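Local structure of muramidase (Sodiomyces alcalophilus, 6ZM8) at residues Tyr135-Asn149 against Thr168-Gln180. The protein probably hydrolyses the beta-1,4 glycosidic bonds of bacterial peptidoglycan, as a fungal muramidase (lysozyme) of glycoside hydrolase family 25. Residues are numbered along the deposited sequence; the frame is centred on the assembly and turned at random.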
# COMPACT_ATOMS: atom_id res chain seq x y z
N TYR A 135 0.04 0.31 -4.67
CA TYR A 135 1.15 -0.65 -4.72
C TYR A 135 0.91 -1.56 -5.92
O TYR A 135 -0.15 -2.18 -6.04
CB TYR A 135 1.20 -1.48 -3.44
CG TYR A 135 2.17 -2.65 -3.51
CD1 TYR A 135 1.78 -3.88 -4.06
CD2 TYR A 135 3.47 -2.55 -3.03
CE1 TYR A 135 2.65 -4.95 -4.12
CE2 TYR A 135 4.35 -3.62 -3.05
CZ TYR A 135 3.93 -4.84 -3.60
OH TYR A 135 4.74 -5.95 -3.61
N THR A 136 1.91 -1.65 -6.78
CA THR A 136 1.82 -2.52 -7.94
C THR A 136 3.24 -2.79 -8.47
O THR A 136 4.24 -2.38 -7.87
CB THR A 136 0.89 -1.88 -9.01
OG1 THR A 136 0.50 -2.88 -9.96
CG2 THR A 136 1.51 -0.70 -9.72
N THR A 137 3.29 -3.48 -9.61
CA THR A 137 4.50 -3.65 -10.37
C THR A 137 4.29 -3.08 -11.76
O THR A 137 3.17 -3.05 -12.28
CB THR A 137 4.94 -5.12 -10.47
OG1 THR A 137 4.00 -5.79 -11.30
CG2 THR A 137 5.06 -5.76 -9.10
N THR A 138 5.38 -2.65 -12.41
CA THR A 138 5.22 -2.07 -13.73
C THR A 138 4.68 -3.10 -14.73
O THR A 138 3.84 -2.76 -15.58
CB THR A 138 6.52 -1.43 -14.20
OG1 THR A 138 6.80 -0.43 -13.24
CG2 THR A 138 6.41 -0.85 -15.59
N ASP A 139 5.16 -4.33 -14.64
CA ASP A 139 4.71 -5.36 -15.58
C ASP A 139 3.23 -5.70 -15.35
O ASP A 139 2.48 -5.85 -16.34
CB ASP A 139 5.63 -6.59 -15.51
CG ASP A 139 5.84 -7.14 -14.11
OD1 ASP A 139 6.40 -6.40 -13.28
OD2 ASP A 139 5.46 -8.31 -13.86
N TRP A 140 2.79 -5.84 -14.11
CA TRP A 140 1.35 -6.13 -13.89
C TRP A 140 0.51 -4.96 -14.40
O TRP A 140 -0.50 -5.13 -15.08
CB TRP A 140 1.05 -6.41 -12.42
CG TRP A 140 -0.39 -6.82 -12.21
CD1 TRP A 140 -0.86 -8.09 -12.21
CD2 TRP A 140 -1.54 -5.97 -12.04
NE1 TRP A 140 -2.22 -8.12 -12.04
CE2 TRP A 140 -2.67 -6.82 -11.96
CE3 TRP A 140 -1.74 -4.58 -11.98
CZ2 TRP A 140 -3.96 -6.33 -11.84
CZ3 TRP A 140 -3.03 -4.09 -11.90
CH2 TRP A 140 -4.13 -4.96 -11.84
N TRP A 141 0.94 -3.75 -14.04
CA TRP A 141 0.18 -2.56 -14.41
C TRP A 141 0.07 -2.43 -15.92
O TRP A 141 -0.98 -2.04 -16.47
CB TRP A 141 0.88 -1.32 -13.80
CG TRP A 141 0.05 -0.08 -13.86
CD1 TRP A 141 0.17 0.95 -14.76
CD2 TRP A 141 -1.00 0.26 -12.96
NE1 TRP A 141 -0.75 1.93 -14.45
CE2 TRP A 141 -1.48 1.53 -13.36
CE3 TRP A 141 -1.56 -0.35 -11.83
CZ2 TRP A 141 -2.51 2.19 -12.70
CZ3 TRP A 141 -2.58 0.30 -11.16
CH2 TRP A 141 -3.04 1.57 -11.59
N THR A 142 1.15 -2.74 -16.62
CA THR A 142 1.12 -2.68 -18.09
C THR A 142 0.11 -3.68 -18.65
O THR A 142 -0.74 -3.32 -19.47
CB THR A 142 2.54 -2.89 -18.63
OG1 THR A 142 3.39 -1.84 -18.17
CG2 THR A 142 2.57 -2.92 -20.13
N GLN A 143 0.21 -4.92 -18.22
CA GLN A 143 -0.68 -5.92 -18.82
C GLN A 143 -2.14 -5.71 -18.44
O GLN A 143 -3.05 -6.01 -19.23
CB GLN A 143 -0.25 -7.28 -18.30
CG GLN A 143 1.09 -7.65 -18.81
CD GLN A 143 1.52 -9.02 -18.39
OE1 GLN A 143 0.77 -9.94 -18.23
NE2 GLN A 143 2.81 -9.33 -18.47
N CYS A 144 -2.38 -5.32 -17.20
CA CYS A 144 -3.75 -5.39 -16.68
C CYS A 144 -4.49 -4.05 -16.72
O CYS A 144 -5.73 -4.06 -16.63
CB CYS A 144 -3.80 -5.94 -15.26
SG CYS A 144 -3.16 -7.64 -15.13
N THR A 145 -3.78 -2.92 -16.89
CA THR A 145 -4.45 -1.62 -17.02
C THR A 145 -4.15 -0.98 -18.37
O THR A 145 -4.64 0.13 -18.61
CB THR A 145 -4.10 -0.61 -15.90
OG1 THR A 145 -2.80 -0.04 -16.13
CG2 THR A 145 -4.21 -1.20 -14.52
N GLY A 146 -3.36 -1.62 -19.22
CA GLY A 146 -2.89 -0.93 -20.43
C GLY A 146 -1.88 0.15 -20.11
O GLY A 146 -1.72 1.10 -20.88
N ASN A 147 -1.20 0.03 -18.97
CA ASN A 147 -0.24 1.04 -18.51
C ASN A 147 -0.93 2.40 -18.37
O ASN A 147 -0.48 3.41 -18.95
CB ASN A 147 1.02 1.08 -19.36
CG ASN A 147 2.24 1.54 -18.57
OD1 ASN A 147 2.16 1.78 -17.37
ND2 ASN A 147 3.35 1.65 -19.25
N SER A 148 -1.99 2.44 -17.57
CA SER A 148 -2.80 3.64 -17.44
C SER A 148 -2.10 4.73 -16.62
O SER A 148 -1.61 4.44 -15.51
CB SER A 148 -4.09 3.27 -16.73
OG SER A 148 -4.89 4.43 -16.50
N ASN A 149 -2.18 5.96 -17.09
CA ASN A 149 -1.67 7.12 -16.34
C ASN A 149 -2.75 7.78 -15.47
O ASN A 149 -2.48 8.84 -14.91
CB ASN A 149 -1.03 8.14 -17.25
CG ASN A 149 -2.02 8.79 -18.18
OD1 ASN A 149 -3.22 8.63 -18.07
ND2 ASN A 149 -1.48 9.57 -19.12
N THR A 168 11.95 0.85 -14.42
CA THR A 168 10.99 1.70 -15.12
C THR A 168 9.70 1.76 -14.30
O THR A 168 9.23 0.73 -13.80
CB THR A 168 10.74 1.19 -16.53
OG1 THR A 168 12.01 1.30 -17.19
CG2 THR A 168 9.69 2.00 -17.26
N LEU A 169 9.11 2.96 -14.18
CA LEU A 169 7.87 3.15 -13.44
C LEU A 169 6.69 3.01 -14.39
O LEU A 169 6.83 3.19 -15.61
CB LEU A 169 7.86 4.52 -12.78
CG LEU A 169 9.06 4.82 -11.87
CD1 LEU A 169 8.88 6.17 -11.23
CD2 LEU A 169 9.23 3.75 -10.80
N PRO A 170 5.49 2.74 -13.85
CA PRO A 170 4.30 2.76 -14.69
C PRO A 170 4.06 4.16 -15.24
O PRO A 170 4.44 5.17 -14.68
CB PRO A 170 3.18 2.33 -13.72
CG PRO A 170 3.88 1.70 -12.53
CD PRO A 170 5.20 2.45 -12.46
N ASN A 171 3.36 4.17 -16.37
CA ASN A 171 3.03 5.41 -17.07
C ASN A 171 2.33 6.42 -16.16
O ASN A 171 1.40 6.07 -15.43
CB ASN A 171 2.13 5.04 -18.24
CG ASN A 171 1.76 6.17 -19.17
OD1 ASN A 171 2.55 7.07 -19.37
ND2 ASN A 171 0.58 6.08 -19.73
N GLY A 172 2.81 7.66 -16.24
CA GLY A 172 2.19 8.76 -15.51
C GLY A 172 2.98 9.21 -14.31
O GLY A 172 2.93 10.39 -13.94
N TRP A 173 3.67 8.29 -13.64
CA TRP A 173 4.41 8.66 -12.44
C TRP A 173 5.83 9.09 -12.79
O TRP A 173 6.59 8.32 -13.39
CB TRP A 173 4.47 7.49 -11.44
CG TRP A 173 3.22 7.28 -10.65
CD1 TRP A 173 2.87 7.98 -9.53
CD2 TRP A 173 2.18 6.30 -10.84
NE1 TRP A 173 1.71 7.50 -9.00
CE2 TRP A 173 1.27 6.46 -9.77
CE3 TRP A 173 1.94 5.29 -11.79
CZ2 TRP A 173 0.16 5.63 -9.61
CZ3 TRP A 173 0.83 4.47 -11.63
CH2 TRP A 173 -0.04 4.64 -10.54
N GLY A 174 6.20 10.28 -12.35
CA GLY A 174 7.56 10.75 -12.55
C GLY A 174 8.55 10.21 -11.54
O GLY A 174 9.76 10.30 -11.75
N PHE A 175 8.04 9.65 -10.45
CA PHE A 175 8.88 9.20 -9.34
C PHE A 175 8.06 8.24 -8.51
O PHE A 175 6.83 8.29 -8.48
CB PHE A 175 9.35 10.37 -8.46
CG PHE A 175 8.23 11.21 -7.93
CD1 PHE A 175 7.76 12.30 -8.67
CD2 PHE A 175 7.61 10.93 -6.71
CE1 PHE A 175 6.73 13.08 -8.18
CE2 PHE A 175 6.56 11.69 -6.23
CZ PHE A 175 6.13 12.79 -6.97
N TYR A 176 8.77 7.36 -7.80
CA TYR A 176 8.15 6.53 -6.78
C TYR A 176 8.04 7.33 -5.48
O TYR A 176 8.91 8.16 -5.19
CB TYR A 176 8.90 5.20 -6.55
CG TYR A 176 10.22 5.24 -5.78
CD1 TYR A 176 10.23 5.24 -4.40
CD2 TYR A 176 11.46 5.22 -6.42
CE1 TYR A 176 11.40 5.21 -3.67
CE2 TYR A 176 12.65 5.22 -5.71
CZ TYR A 176 12.62 5.19 -4.32
OH TYR A 176 13.75 5.14 -3.55
N THR A 177 7.02 7.02 -4.69
CA THR A 177 6.95 7.48 -3.31
C THR A 177 7.55 6.44 -2.37
O THR A 177 8.36 6.77 -1.49
CB THR A 177 5.51 7.87 -2.96
OG1 THR A 177 5.14 9.00 -3.77
CG2 THR A 177 5.37 8.27 -1.50
N PHE A 178 7.15 5.17 -2.55
CA PHE A 178 7.80 4.06 -1.85
C PHE A 178 8.30 3.06 -2.91
O PHE A 178 7.66 2.89 -3.95
CB PHE A 178 6.81 3.34 -0.92
CG PHE A 178 6.23 4.22 0.17
CD1 PHE A 178 6.97 4.50 1.31
CD2 PHE A 178 4.95 4.74 0.05
CE1 PHE A 178 6.42 5.27 2.33
CE2 PHE A 178 4.41 5.51 1.06
CZ PHE A 178 5.15 5.77 2.21
N TRP A 179 9.38 2.38 -2.57
CA TRP A 179 9.95 1.31 -3.41
C TRP A 179 10.18 0.10 -2.51
O TRP A 179 10.98 0.17 -1.56
CB TRP A 179 11.26 1.76 -4.05
CG TRP A 179 12.03 0.68 -4.76
CD1 TRP A 179 11.60 -0.51 -5.27
CD2 TRP A 179 13.46 0.72 -4.97
NE1 TRP A 179 12.64 -1.20 -5.81
CE2 TRP A 179 13.80 -0.49 -5.62
CE3 TRP A 179 14.47 1.64 -4.69
CZ2 TRP A 179 15.12 -0.83 -5.93
CZ3 TRP A 179 15.76 1.32 -4.99
CH2 TRP A 179 16.08 0.09 -5.59
N GLN A 180 9.46 -0.98 -2.79
CA GLN A 180 9.66 -2.26 -2.11
C GLN A 180 10.78 -3.00 -2.87
O GLN A 180 10.59 -3.42 -4.00
CB GLN A 180 8.38 -3.09 -2.12
CG GLN A 180 8.43 -4.23 -1.10
CD GLN A 180 7.19 -5.08 -1.26
OE1 GLN A 180 7.05 -5.77 -2.29
NE2 GLN A 180 6.27 -5.00 -0.33
O HOH W 1 5.98 2.32 -18.09
O HOH W 2 1.48 9.70 -19.31
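Pro-170 lies against Trp-141 and Thr-138 in a mixed apolar and polar contact in the TIM-barrel-like fold of family 25, where the helix after strand 133-136 meets the loop before strand 178-182. Strand 157-160 pairs with both strands, so the segments meet chiefly through helix and loops; its Ile-159 and Leu-157 touch Thr-138 and Pro-170. Pro-170, first residue of a type II turn ending at Trp-173, sets its CB 3.5 Å from Trp-141 CD1. Trp-173 brings its six-membered ring edge-on to a face of the Trp-141 indole, planes at 66°, and Thr-145 OG1 lies over the opposite face. With CG anti to the backbone N (chi1 -168°), the indole lies across Pro-170 at about a right angle, and its NE1 donates in the ring plane to Ser-148 O, which fixes the ring's rotation. A leucine here would probably leave Ser-148 O without this donor and open a gap beside Pro-170 and Trp-173.

Two asparagines suit the polar margin because each amide can pair with backbone. Asn-171 N donates to Asn-147 OD1 (2.9 Å) from above the carbonyl plane, while Asn-171 ND2 meets Asn-147 O almost head-on at 3.0 Å. Gly-172 fits where any CB would strike Asn-149 CB. One water joins Asn-147 ND2 to Leu-169 O, another Asn-149 ND2 to Asn-171 OD1. In the helix's first turn, threonine's short hydroxyl lets Thr-138 OG1 donate to Thr-168 O (2.8 Å).

At the C-terminal end of strand 133-136, a long ring carries Tyr-135 OH to Gln-180 OE1 (2.7 Å), to which it donates; OE1 also bonds Tyr-162 OH. A small apolar patch is thus flanked by directional amide and hydroxyl bonds that set how the loop lies on the helix.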